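Local coordinates for transcriptional regulator kdgR (Escherichia coli, PDB 1YSP), which represses transcription of eda and of the genes for 2-keto-3-deoxygluconate transport and catabolism, and is represented here by its C-terminal IclR-type domain, at residues 23-28 with 34-39; 129-132 with 136-139; 6-11 with 169-174; 63-68 with 115-120. All coordinates share one frame; numbering follows the deposited sequence.

Interaction 1. Residues 23-28 with 34-39; sequences TIHLGA and IVYIHK
Leu-26 O accepts from both Ile-37 N (2.8 Å) and His-38 N (3.3 Å), and these paired bonds define a classic beta bulge in the antiparallel hairpin of residues 23-28 and 34-39. Beyond it the register moves by one, and Ala-28 and Val-35 bond reciprocally through their backbones. The tight part is the face carrying His-25, Tyr-36 and Lys-39, which Ile-63 of helix 62-69 covers. His-25 CD2 sits 3.7 Å above the Tyr-36 ring, over its centre; with planes at 31° the pair is oblique. The extended Lys-39 chain runs beside the imidazole, pointing the same way, with CD and CE each 3.4 Å from His-25 NE2, and Lys-39 NZ continues to a salt bridge with Asp-41. Replacing His-25 with an alanine would probably leave the Tyr-36 ring and the Lys-39 methylenes without the flat group they share, free to shift. Looser and partly exposed is the end at Ala-28 and Val-35, where Ala-28 CB and Val-35 CG1 are 4.1 Å apart. At the far end, Thr-23 CG2, anti to the backbone N, presses on Lys-39 CE at 3.4 Å, closer than usual for two carbons.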
loop_
_atom_site.group_PDB
_atom_site.type_symbol
_atom_site.label_atom_id
_atom_site.label_comp_id
_atom_site.label_asym_id
_atom_site.label_seq_id
_atom_site.Cartn_x
_atom_site.Cartn_y
_atom_site.Cartn_z
ATOM N N THR A 23 -5.837 3.805 -11.240
ATOM C CA THR A 23 -6.100 4.635 -10.065
ATOM C C THR A 23 -4.851 4.529 -9.183
ATOM O O THR A 23 -4.404 3.419 -8.856
ATOM C CB THR A 23 -7.341 4.155 -9.213
ATOM O OG1 THR A 23 -8.504 3.990 -10.028
ATOM C CG2 THR A 23 -7.692 5.171 -8.115
ATOM N N ILE A 24 -4.330 5.677 -8.766
ATOM C CA ILE A 24 -3.133 5.741 -7.883
ATOM C C ILE A 24 -3.500 6.397 -6.541
ATOM O O ILE A 24 -4.162 7.431 -6.513
ATOM C CB ILE A 24 -2.012 6.605 -8.538
ATOM C CG1 ILE A 24 -2.001 6.470 -10.070
ATOM C CG2 ILE A 24 -0.652 6.413 -7.843
ATOM C CD1 ILE A 24 -1.635 5.116 -10.612
ATOM N N HIS A 25 -3.118 5.741 -5.427
ATOM C CA HIS A 25 -3.333 6.217 -4.063
ATOM C C HIS A 25 -2.025 6.417 -3.276
ATOM O O HIS A 25 -1.011 5.725 -3.481
ATOM C CB HIS A 25 -4.174 5.182 -3.260
ATOM C CG HIS A 25 -5.623 5.182 -3.624
ATOM N ND1 HIS A 25 -6.176 4.266 -4.490
ATOM C CD2 HIS A 25 -6.630 6.012 -3.257
ATOM C CE1 HIS A 25 -7.470 4.502 -4.612
ATOM N NE2 HIS A 25 -7.768 5.568 -3.888
ATOM N N LEU A 26 -2.079 7.362 -2.331
ATOM C CA LEU A 26 -1.027 7.510 -1.319
ATOM C C LEU A 26 -1.750 7.415 0.030
ATOM O O LEU A 26 -2.716 8.141 0.267
ATOM C CB LEU A 26 -0.290 8.850 -1.452
ATOM C CG LEU A 26 0.886 8.997 -0.492
ATOM C CD1 LEU A 26 2.073 8.158 -0.876
ATOM C CD2 LEU A 26 1.275 10.519 -0.442
ATOM N N GLY A 27 -1.295 6.508 0.896
ATOM C CA GLY A 27 -1.986 6.240 2.165
ATOM C C GLY A 27 -1.039 6.375 3.343
ATOM O O GLY A 27 0.117 6.160 3.204
ATOM N N ALA A 28 -1.530 6.707 4.535
ATOM C CA ALA A 28 -0.655 6.801 5.691
ATOM C C ALA A 28 -1.320 6.137 6.896
ATOM O O ALA A 28 -2.510 5.918 6.874
ATOM C CB ALA A 28 -0.353 8.305 5.993
ATOM N N ILE A 34 -5.580 2.724 7.760
ATOM C CA ILE A 34 -4.889 3.571 6.769
ATOM C C ILE A 34 -5.765 4.773 6.469
ATOM O O ILE A 34 -6.979 4.693 6.549
ATOM C CB ILE A 34 -4.493 2.809 5.453
ATOM C CG1 ILE A 34 -5.741 2.392 4.639
ATOM C CG2 ILE A 34 -3.635 1.596 5.811
ATOM C CD1 ILE A 34 -5.455 2.030 3.097
ATOM N N VAL A 35 -5.148 5.884 6.097
ATOM C CA VAL A 35 -5.918 7.032 5.622
ATOM C C VAL A 35 -5.405 7.407 4.228
ATOM O O VAL A 35 -4.225 7.532 4.059
ATOM C CB VAL A 35 -5.775 8.281 6.602
ATOM C CG1 VAL A 35 -4.300 8.585 6.911
ATOM C CG2 VAL A 35 -6.433 9.507 5.976
ATOM N N TYR A 36 -6.275 7.565 3.238
ATOM C CA TYR A 36 -5.784 8.026 1.927
ATOM C C TYR A 36 -5.498 9.527 1.990
ATOM O O TYR A 36 -6.396 10.302 2.232
ATOM C CB TYR A 36 -6.752 7.676 0.799
ATOM C CG TYR A 36 -6.847 6.190 0.544
ATOM C CD1 TYR A 36 -5.701 5.427 0.339
ATOM C CD2 TYR A 36 -8.080 5.549 0.477
ATOM C CE1 TYR A 36 -5.778 4.067 0.100
ATOM C CE2 TYR A 36 -8.157 4.159 0.237
ATOM C CZ TYR A 36 -7.006 3.439 0.060
ATOM O OH TYR A 36 -7.046 2.074 -0.169
ATOM N N ILE A 37 -4.236 9.910 1.826
ATOM C CA ILE A 37 -3.849 11.328 1.845
ATOM C C ILE A 37 -3.751 11.995 0.445
ATOM O O ILE A 37 -3.902 13.232 0.345
ATOM C CB ILE A 37 -2.582 11.567 2.709
ATOM C CG1 ILE A 37 -1.385 10.736 2.199
ATOM C CG2 ILE A 37 -2.893 11.213 4.190
ATOM C CD1 ILE A 37 -0.044 11.022 2.887
ATOM N N HIS A 38 -3.523 11.204 -0.621
ATOM C CA HIS A 38 -3.614 11.715 -2.013
ATOM C C HIS A 38 -4.203 10.662 -2.951
ATOM O O HIS A 38 -4.156 9.478 -2.651
ATOM C CB HIS A 38 -2.253 12.206 -2.531
ATOM C CG HIS A 38 -2.343 13.168 -3.689
ATOM N ND1 HIS A 38 -3.327 14.130 -3.793
ATOM C CD2 HIS A 38 -1.534 13.346 -4.761
ATOM C CE1 HIS A 38 -3.131 14.843 -4.893
ATOM N NE2 HIS A 38 -2.050 14.386 -5.502
ATOM N N LYS A 39 -4.792 11.093 -4.066
ATOM C CA LYS A 39 -5.307 10.156 -5.069
ATOM C C LYS A 39 -5.208 10.806 -6.445
ATOM O O LYS A 39 -5.405 12.035 -6.560
ATOM C CB LYS A 39 -6.790 9.849 -4.762
ATOM C CG LYS A 39 -7.334 8.645 -5.446
ATOM C CD LYS A 39 -8.893 8.487 -5.300
ATOM C CE LYS A 39 -9.417 7.359 -6.199
ATOM N NZ LYS A 39 -10.900 7.317 -6.267
#

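Interaction 2. Residues 129-132 with 136-139; sequences VFDR and VIAG
Val-129 pairs with Ala-138 and Phe-130 with Val-136 across an antiparallel hairpin, and the register slips by one between these pairs because Ile-137 and Ala-138 both face Val-129, a classic beta bulge. The evidence is in the bonds: Val-129 O takes Ile-137 N at 2.8 Å, head-on to the carbonyl with a C=O...N angle of 166°, whereas Ala-138 N reaches the same oxygen only weakly at 3.5 Å. Val-129 N returns a bond to Ala-138 O (2.9 Å).

Side chains divide between the two faces and the bulge itself. Phe-130 and Val-136 share one face, where the CG2 branch of Val-136 comes within 3.4 Å of Phe-130 CE1, obliquely to the ring. Val-129 and Ala-138 share the other, their CB atoms 4.2 Å apart. Ile-137, at the bulge, has CG1 between the backbone N and the carbonyl carbon (chi1 54°), which lays that methylene 3.4 Å from Val-129 O and turns CG2 onto Asp-131 CB, also 3.4 Å away. Asp-131 meets Ile-137 mainly through CB, while its OD1 accepts from Phe-133 N and Val-135 N and so ties down the turn that joins the strands.

Helix 151-172 covers the Val-129 side through Ala-165, Ile-168 and Ser-169, and Leu-5 of helix 4-20 touches both Val-129 and Ile-137. Strand 136-142 has strand 24-30 as its other neighbour in the sheet.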
loop_
_atom_site.group_PDB
_atom_site.type_symbol
_atom_site.label_atom_id
_atom_site.label_comp_id
_atom_site.label_asym_id
_atom_site.label_seq_id
_atom_site.Cartn_x
_atom_site.Cartn_y
_atom_site.Cartn_z
ATOM N N VAL A 129 7.020 3.979 0.993
ATOM C CA VAL A 129 7.685 5.260 0.779
ATOM C C VAL A 129 8.358 5.526 2.122
ATOM O O VAL A 129 7.716 5.474 3.149
ATOM C CB VAL A 129 6.681 6.370 0.412
ATOM C CG1 VAL A 129 7.305 7.795 0.518
ATOM C CG2 VAL A 129 6.138 6.140 -0.998
ATOM N N PHE A 130 9.656 5.804 2.088
ATOM C CA PHE A 130 10.477 5.876 3.301
ATOM C C PHE A 130 10.771 7.329 3.655
ATOM O O PHE A 130 10.858 8.205 2.770
ATOM C CB PHE A 130 11.776 5.124 3.101
ATOM C CG PHE A 130 11.614 3.652 2.880
ATOM C CD1 PHE A 130 11.435 2.778 3.958
ATOM C CD2 PHE A 130 11.659 3.129 1.587
ATOM C CE1 PHE A 130 11.307 1.405 3.738
ATOM C CE2 PHE A 130 11.519 1.779 1.347
ATOM C CZ PHE A 130 11.323 0.906 2.409
ATOM N N ASP A 131 10.879 7.610 4.954
ATOM C CA ASP A 131 11.421 8.916 5.371
ATOM C C ASP A 131 12.960 8.874 5.437
ATOM O O ASP A 131 13.591 7.845 5.123
ATOM C CB ASP A 131 10.793 9.344 6.677
ATOM C CG ASP A 131 11.384 8.641 7.878
ATOM O OD1 ASP A 131 12.165 7.681 7.778
ATOM O OD2 ASP A 131 11.067 9.105 8.972
ATOM N N ARG A 132 13.577 9.970 5.880
ATOM C CA ARG A 132 15.045 10.058 5.872
ATOM C C ARG A 132 15.728 9.013 6.773
ATOM O O ARG A 132 16.917 8.739 6.612
ATOM C CB ARG A 132 15.534 11.494 6.161
ATOM C CG ARG A 132 15.129 12.035 7.535
ATOM C CD ARG A 132 14.950 13.552 7.496
ATOM N NE ARG A 132 14.806 14.118 8.837
ATOM C CZ ARG A 132 13.660 14.526 9.397
ATOM N NH1 ARG A 132 12.489 14.456 8.755
ATOM N NH2 ARG A 132 13.691 15.015 10.636
ATOM N N VAL A 136 8.967 3.418 6.955
ATOM C CA VAL A 136 7.877 3.581 5.995
ATOM C C VAL A 136 6.847 4.610 6.484
ATOM O O VAL A 136 6.112 4.357 7.444
ATOM C CB VAL A 136 7.187 2.213 5.658
ATOM C CG1 VAL A 136 6.094 2.442 4.644
ATOM C CG2 VAL A 136 8.196 1.169 5.159
ATOM N N ILE A 137 6.735 5.753 5.803
ATOM C CA ILE A 137 5.810 6.832 6.217
ATOM C C ILE A 137 4.509 6.862 5.398
ATOM O O ILE A 137 3.505 7.472 5.778
ATOM C CB ILE A 137 6.552 8.206 6.204
ATOM C CG1 ILE A 137 7.207 8.429 4.833
ATOM C CG2 ILE A 137 7.622 8.151 7.261
ATOM C CD1 ILE A 137 7.525 9.882 4.424
ATOM N N ALA A 138 4.514 6.187 4.243
ATOM C CA ALA A 138 3.313 6.101 3.427
ATOM C C ALA A 138 3.429 4.853 2.569
ATOM O O ALA A 138 4.498 4.314 2.414
ATOM C CB ALA A 138 3.147 7.368 2.526
ATOM N N GLY A 139 2.314 4.444 1.980
ATOM C CA GLY A 139 2.353 3.451 0.929
ATOM C C GLY A 139 1.833 4.122 -0.319
ATOM O O GLY A 139 0.907 4.921 -0.270
#

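Interaction 3. Residues 6-11 with 169-174; sequences IRSADI and SAQMGY
Ser-8 and Gln-171 make the sole direct contact between residues 6-11 and 169-174, and it is polar. The Ser-8 hydroxyl donates to the side-chain amide: OG lies 2.6 Å from Gln-171 OE1, in the carbonyl plane and on a lone pair, with a C=O...O angle of 140°. Van der Waals contact accompanies the bond. With CG anti to the carbonyl carbon (chi1 -66°), the extended glutamine chain carries OE1 to the hydroxyl, and Ser-8 OG also lies 3.4 Å from Gln-171 CB. Were Ser-8 an alanine, Gln-171 OE1 would probably lose this donor and its exposed amide would be left freer to turn.

Backbone bonds form the third kind. Helix 151-172 finishes in a Schellman motif, with Tyr-174 N bonded to Ser-169 O (2.9 Å) and Gly-173 N to Ala-170 O (3.1 Å). Gly-173 has the positive phi, 102°, that the motif requires, and a CB there would jam against the preceding carbonyl.

The bond bridges the chain's first and last helices at the surface. Both helices lie on one face of the sheet: helix 4-20 sets Ile-6 on Ile-37 of strand 33-40, while helix 151-172 packs over strand 123-130.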
loop_
_atom_site.group_PDB
_atom_site.type_symbol
_atom_site.label_atom_id
_atom_site.label_comp_id
_atom_site.label_asym_id
_atom_site.label_seq_id
_atom_site.Cartn_x
_atom_site.Cartn_y
_atom_site.Cartn_z
ATOM N N ILE A 6 3.306 15.158 -0.013
ATOM C CA ILE A 6 2.171 15.164 -0.951
ATOM C C ILE A 6 2.587 15.870 -2.262
ATOM O O ILE A 6 2.241 15.430 -3.359
ATOM C CB ILE A 6 0.861 15.698 -0.285
ATOM C CG1 ILE A 6 0.321 14.639 0.706
ATOM C CG2 ILE A 6 -0.196 16.031 -1.344
ATOM C CD1 ILE A 6 -0.877 15.049 1.594
ATOM N N ARG A 7 3.361 16.946 -2.146
ATOM C CA ARG A 7 3.807 17.646 -3.362
ATOM C C ARG A 7 4.673 16.751 -4.269
ATOM O O ARG A 7 4.451 16.689 -5.486
ATOM C CB ARG A 7 4.532 18.937 -2.999
ATOM C CG ARG A 7 4.493 19.988 -4.116
ATOM C CD ARG A 7 4.949 21.392 -3.580
ATOM N NE ARG A 7 5.024 22.375 -4.676
ATOM C CZ ARG A 7 5.481 23.631 -4.559
ATOM N NH1 ARG A 7 5.921 24.102 -3.388
ATOM N NH2 ARG A 7 5.511 24.420 -5.618
ATOM N N SER A 8 5.600 16.000 -3.667
ATOM C CA SER A 8 6.482 15.092 -4.457
ATOM C C SER A 8 5.692 13.916 -4.965
ATOM O O SER A 8 5.942 13.427 -6.080
ATOM C CB SER A 8 7.634 14.538 -3.627
ATOM O OG SER A 8 8.624 15.533 -3.377
ATOM N N ALA A 9 4.818 13.393 -4.099
ATOM C CA ALA A 9 3.989 12.247 -4.461
ATOM C C ALA A 9 3.074 12.639 -5.613
ATOM O O ALA A 9 2.905 11.864 -6.536
ATOM C CB ALA A 9 3.150 11.823 -3.276
ATOM N N ASP A 10 2.491 13.839 -5.548
ATOM C CA ASP A 10 1.529 14.275 -6.557
ATOM C C ASP A 10 2.120 14.159 -7.963
ATOM O O ASP A 10 1.432 13.676 -8.903
ATOM C CB ASP A 10 1.041 15.713 -6.280
ATOM C CG ASP A 10 0.183 16.256 -7.422
ATOM O OD1 ASP A 10 -0.951 15.748 -7.638
ATOM O OD2 ASP A 10 0.671 17.176 -8.141
ATOM N N ILE A 11 3.381 14.607 -8.106
ATOM C CA ILE A 11 4.108 14.539 -9.368
ATOM C C ILE A 11 4.326 13.111 -9.879
ATOM O O ILE A 11 4.106 12.801 -11.051
ATOM C CB ILE A 11 5.511 15.300 -9.244
ATOM C CG1 ILE A 11 5.237 16.806 -9.045
ATOM C CG2 ILE A 11 6.418 15.038 -10.434
ATOM C CD1 ILE A 11 6.323 17.536 -8.224
ATOM N N SER A 169 10.849 9.354 -1.826
ATOM C CA SER A 169 11.737 9.104 -0.660
ATOM C C SER A 169 13.019 9.928 -0.716
ATOM O O SER A 169 13.394 10.584 0.273
ATOM C CB SER A 169 12.049 7.604 -0.560
ATOM O OG SER A 169 10.830 6.921 -0.202
ATOM N N ALA A 170 13.680 9.918 -1.868
ATOM C CA ALA A 170 14.848 10.793 -2.098
ATOM C C ALA A 170 14.555 12.273 -1.825
ATOM O O ALA A 170 15.371 12.980 -1.192
ATOM C CB ALA A 170 15.403 10.596 -3.523
ATOM N N GLN A 171 13.396 12.742 -2.279
ATOM C CA GLN A 171 12.975 14.106 -2.047
ATOM C C GLN A 171 12.572 14.368 -0.573
ATOM O O GLN A 171 12.482 15.523 -0.171
ATOM C CB GLN A 171 11.881 14.500 -3.074
ATOM C CG GLN A 171 12.402 14.551 -4.512
ATOM C CD GLN A 171 11.317 14.425 -5.598
ATOM O OE1 GLN A 171 10.147 14.717 -5.376
ATOM N NE2 GLN A 171 11.727 14.015 -6.783
ATOM N N MET A 172 12.357 13.294 0.208
ATOM C CA MET A 172 12.115 13.324 1.682
ATOM C C MET A 172 13.434 13.348 2.480
ATOM O O MET A 172 13.417 13.588 3.702
ATOM C CB MET A 172 11.350 12.076 2.168
ATOM C CG MET A 172 9.877 11.919 1.752
ATOM S SD MET A 172 8.769 13.318 2.022
ATOM C CE MET A 172 8.717 13.345 3.823
ATOM N N GLY A 173 14.549 13.076 1.791
ATOM C CA GLY A 173 15.864 12.931 2.403
ATOM C C GLY A 173 16.364 11.508 2.600
ATOM O O GLY A 173 17.418 11.309 3.215
ATOM N N TYR A 174 15.633 10.510 2.088
ATOM C CA TYR A 174 16.059 9.100 2.239
ATOM C C TYR A 174 17.241 8.744 1.346
ATOM O O TYR A 174 17.331 9.229 0.220
ATOM C CB TYR A 174 14.904 8.120 1.997
ATOM C CG TYR A 174 15.281 6.669 2.264
ATOM C CD1 TYR A 174 15.811 6.281 3.498
ATOM C CD2 TYR A 174 15.110 5.691 1.287
ATOM C CE1 TYR A 174 16.165 4.967 3.746
ATOM C CE2 TYR A 174 15.454 4.371 1.526
ATOM C CZ TYR A 174 15.978 4.015 2.763
ATOM O OH TYR A 174 16.332 2.711 3.028
#

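Interaction 4. Residues 63-68 with 115-120; sequences IGKVLL and NEEQEE
Lys-65 and Glu-117 approach from opposite directions to form a buried salt bridge in this IclR-type domain, a member of the GAF clan. It links helix 62-69 to the loop between strands 112-115 and 123-130. Their CA atoms are 11.8 Å apart, and two long side chains span the gap. Lys-65 leaves the helix with CG anti to the carbonyl carbon (chi1 -65°) and stays extended from there, carrying its ammonium to the carboxylate. Its methylene stem lies against Val-102, Leu-103 and Val-106 of helix 96-109, so the charge arrives through an apolar surround. Glu-117, likewise extended beyond CG, receives NZ on OE1 at 2.5 Å through the syn lone pair, on the side of the other oxygen. That placement brings NZ within 3.1 Å of OE2 as well. Glu-113 O, a backbone carbonyl, is a further acceptor, so the ammonium is bonded to two residues; its nearness would probably favour the ionised carboxylate despite the burial. The end of strand 112-115 positions the acid: Asp-114 OD1 accepts from Glu-117 N, and the backbone N of Asn-115 reaches Glu-117 OE2 at 2.8 Å, nearly straight at 168°, coming in from 41° above the carboxylate plane.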
loop_
_atom_site.group_PDB
_atom_site.type_symbol
_atom_site.label_atom_id
_atom_site.label_comp_id
_atom_site.label_asym_id
_atom_site.label_seq_id
_atom_site.Cartn_x
_atom_site.Cartn_y
_atom_site.Cartn_z
ATOM N N ILE A 63 -1.695 -0.941 0.917
ATOM C CA ILE A 63 -0.943 0.151 1.652
ATOM C C ILE A 63 -0.793 -0.210 3.142
ATOM O O ILE A 63 0.250 0.027 3.777
ATOM C CB ILE A 63 -1.670 1.524 1.461
ATOM C CG1 ILE A 63 -1.453 2.049 0.005
ATOM C CG2 ILE A 63 -1.176 2.562 2.521
ATOM C CD1 ILE A 63 -2.456 3.182 -0.383
ATOM N N GLY A 64 -1.866 -0.742 3.731
ATOM C CA GLY A 64 -1.802 -1.213 5.123
ATOM C C GLY A 64 -0.699 -2.228 5.304
ATOM O O GLY A 64 0.095 -2.135 6.247
ATOM N N LYS A 65 -0.620 -3.211 4.427
ATOM C CA LYS A 65 0.445 -4.195 4.530
ATOM C C LYS A 65 1.839 -3.580 4.475
ATOM O O LYS A 65 2.746 -3.975 5.228
ATOM C CB LYS A 65 0.329 -5.271 3.497
ATOM C CG LYS A 65 -0.985 -6.113 3.759
ATOM C CD LYS A 65 -1.095 -7.244 2.758
ATOM C CE LYS A 65 -2.580 -7.721 2.731
ATOM N NZ LYS A 65 -2.837 -8.744 1.627
ATOM N N VAL A 66 2.029 -2.628 3.572
ATOM C CA VAL A 66 3.383 -2.073 3.491
ATOM C C VAL A 66 3.709 -1.130 4.646
ATOM O O VAL A 66 4.885 -0.988 4.977
ATOM C CB VAL A 66 3.733 -1.388 2.073
ATOM C CG1 VAL A 66 3.460 -2.358 0.843
ATOM C CG2 VAL A 66 3.115 -0.062 1.934
ATOM N N LEU A 67 2.706 -0.516 5.268
ATOM C CA LEU A 67 2.907 0.368 6.457
ATOM C C LEU A 67 3.279 -0.416 7.716
ATOM O O LEU A 67 3.858 0.134 8.663
ATOM C CB LEU A 67 1.680 1.189 6.757
ATOM C CG LEU A 67 1.368 2.368 5.844
ATOM C CD1 LEU A 67 -0.109 2.750 5.991
ATOM C CD2 LEU A 67 2.312 3.556 6.158
ATOM N N LEU A 68 2.931 -1.686 7.709
ATOM C CA LEU A 68 3.313 -2.626 8.783
ATOM C C LEU A 68 4.511 -3.500 8.548
ATOM O O LEU A 68 5.171 -3.886 9.535
ATOM C CB LEU A 68 2.116 -3.558 9.122
ATOM C CG LEU A 68 0.825 -2.859 9.559
ATOM C CD1 LEU A 68 -0.348 -3.914 9.797
ATOM C CD2 LEU A 68 0.972 -1.931 10.814
ATOM N N ASN A 115 -5.475 -8.647 -2.939
ATOM C CA ASN A 115 -6.006 -9.478 -4.003
ATOM C C ASN A 115 -7.455 -9.879 -3.681
ATOM O O ASN A 115 -7.720 -10.933 -3.075
ATOM C CB ASN A 115 -5.090 -10.674 -4.218
ATOM C CG ASN A 115 -5.524 -11.556 -5.378
ATOM O OD1 ASN A 115 -6.390 -11.169 -6.155
ATOM N ND2 ASN A 115 -4.949 -12.752 -5.470
ATOM N N GLU A 116 -8.372 -8.996 -4.033
ATOM C CA GLU A 116 -9.805 -9.128 -3.686
ATOM C C GLU A 116 -10.040 -9.486 -2.212
ATOM O O GLU A 116 -10.864 -10.366 -1.874
ATOM C CB GLU A 116 -10.480 -10.170 -4.607
ATOM C CG GLU A 116 -10.349 -9.840 -6.084
ATOM C CD GLU A 116 -11.022 -10.939 -6.961
ATOM O OE1 GLU A 116 -10.382 -11.978 -7.238
ATOM O OE2 GLU A 116 -12.170 -10.709 -7.346
ATOM N N GLU A 117 -9.268 -8.828 -1.345
ATOM C CA GLU A 117 -9.413 -8.965 0.095
ATOM C C GLU A 117 -10.406 -7.972 0.696
ATOM O O GLU A 117 -10.993 -8.250 1.725
ATOM C CB GLU A 117 -8.025 -8.850 0.754
ATOM C CG GLU A 117 -7.121 -10.034 0.425
ATOM C CD GLU A 117 -5.666 -9.715 0.595
ATOM O OE1 GLU A 117 -5.293 -9.301 1.707
ATOM O OE2 GLU A 117 -4.919 -9.782 -0.397
ATOM N N GLN A 118 -10.599 -6.810 0.062
ATOM C CA GLN A 118 -11.628 -5.851 0.503
ATOM C C GLN A 118 -12.942 -5.988 -0.254
ATOM O O GLN A 118 -14.023 -5.890 0.338
ATOM C CB GLN A 118 -11.155 -4.405 0.312
ATOM C CG GLN A 118 -10.122 -3.924 1.247
ATOM C CD GLN A 118 -9.981 -2.408 1.152
ATOM O OE1 GLN A 118 -10.406 -1.687 2.044
ATOM N NE2 GLN A 118 -9.396 -1.927 0.059
ATOM N N GLU A 119 -12.839 -6.208 -1.556
ATOM C CA GLU A 119 -13.990 -6.177 -2.439
ATOM C C GLU A 119 -13.738 -7.131 -3.584
ATOM O O GLU A 119 -12.655 -7.127 -4.192
ATOM C CB GLU A 119 -14.174 -4.750 -2.963
ATOM C CG GLU A 119 -15.568 -4.429 -3.448
ATOM C CD GLU A 119 -15.773 -2.936 -3.617
ATOM O OE1 GLU A 119 -16.535 -2.544 -4.527
ATOM O OE2 GLU A 119 -15.155 -2.160 -2.851
ATOM N N GLU A 120 -14.712 -7.982 -3.873
ATOM C CA GLU A 120 -14.596 -8.825 -5.068
ATOM C C GLU A 120 -14.345 -7.932 -6.294
ATOM O O GLU A 120 -14.880 -6.827 -6.400
ATOM C CB GLU A 120 -15.845 -9.707 -5.272
ATOM C CG GLU A 120 -16.056 -10.724 -4.161
ATOM C CD GLU A 120 -16.767 -10.161 -2.925
ATOM O OE1 GLU A 120 -16.920 -8.909 -2.796
ATOM O OE2 GLU A 120 -17.194 -10.997 -2.077
#

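Overall arrangement
Interactions 1 and 2 are hairpins of one antiparallel sheet, joined where strands 24-30 and 136-142 run side by side: Gly-27 N lies 3.0 Å from Gly-139 O. Interaction 3 lies on one face of that sheet. It meets interaction 1 through His-38 NE2 and Asp-10 OD1, 2.8 Å apart, and interaction 2 through Phe-130 N and Ser-169 OG, also 2.8 Å apart. Helix 62-69 of interaction 4 packs on the other face, with Ile-63 CD1 3.5 Å from Tyr-36 CE1 and Val-66 CG2 3.7 Å from Gly-139 CA. Interactions 3 and 4 therefore do not touch; their centres are about 23 Å apart and their nearest atoms about 11 Å, the sheet lying between them.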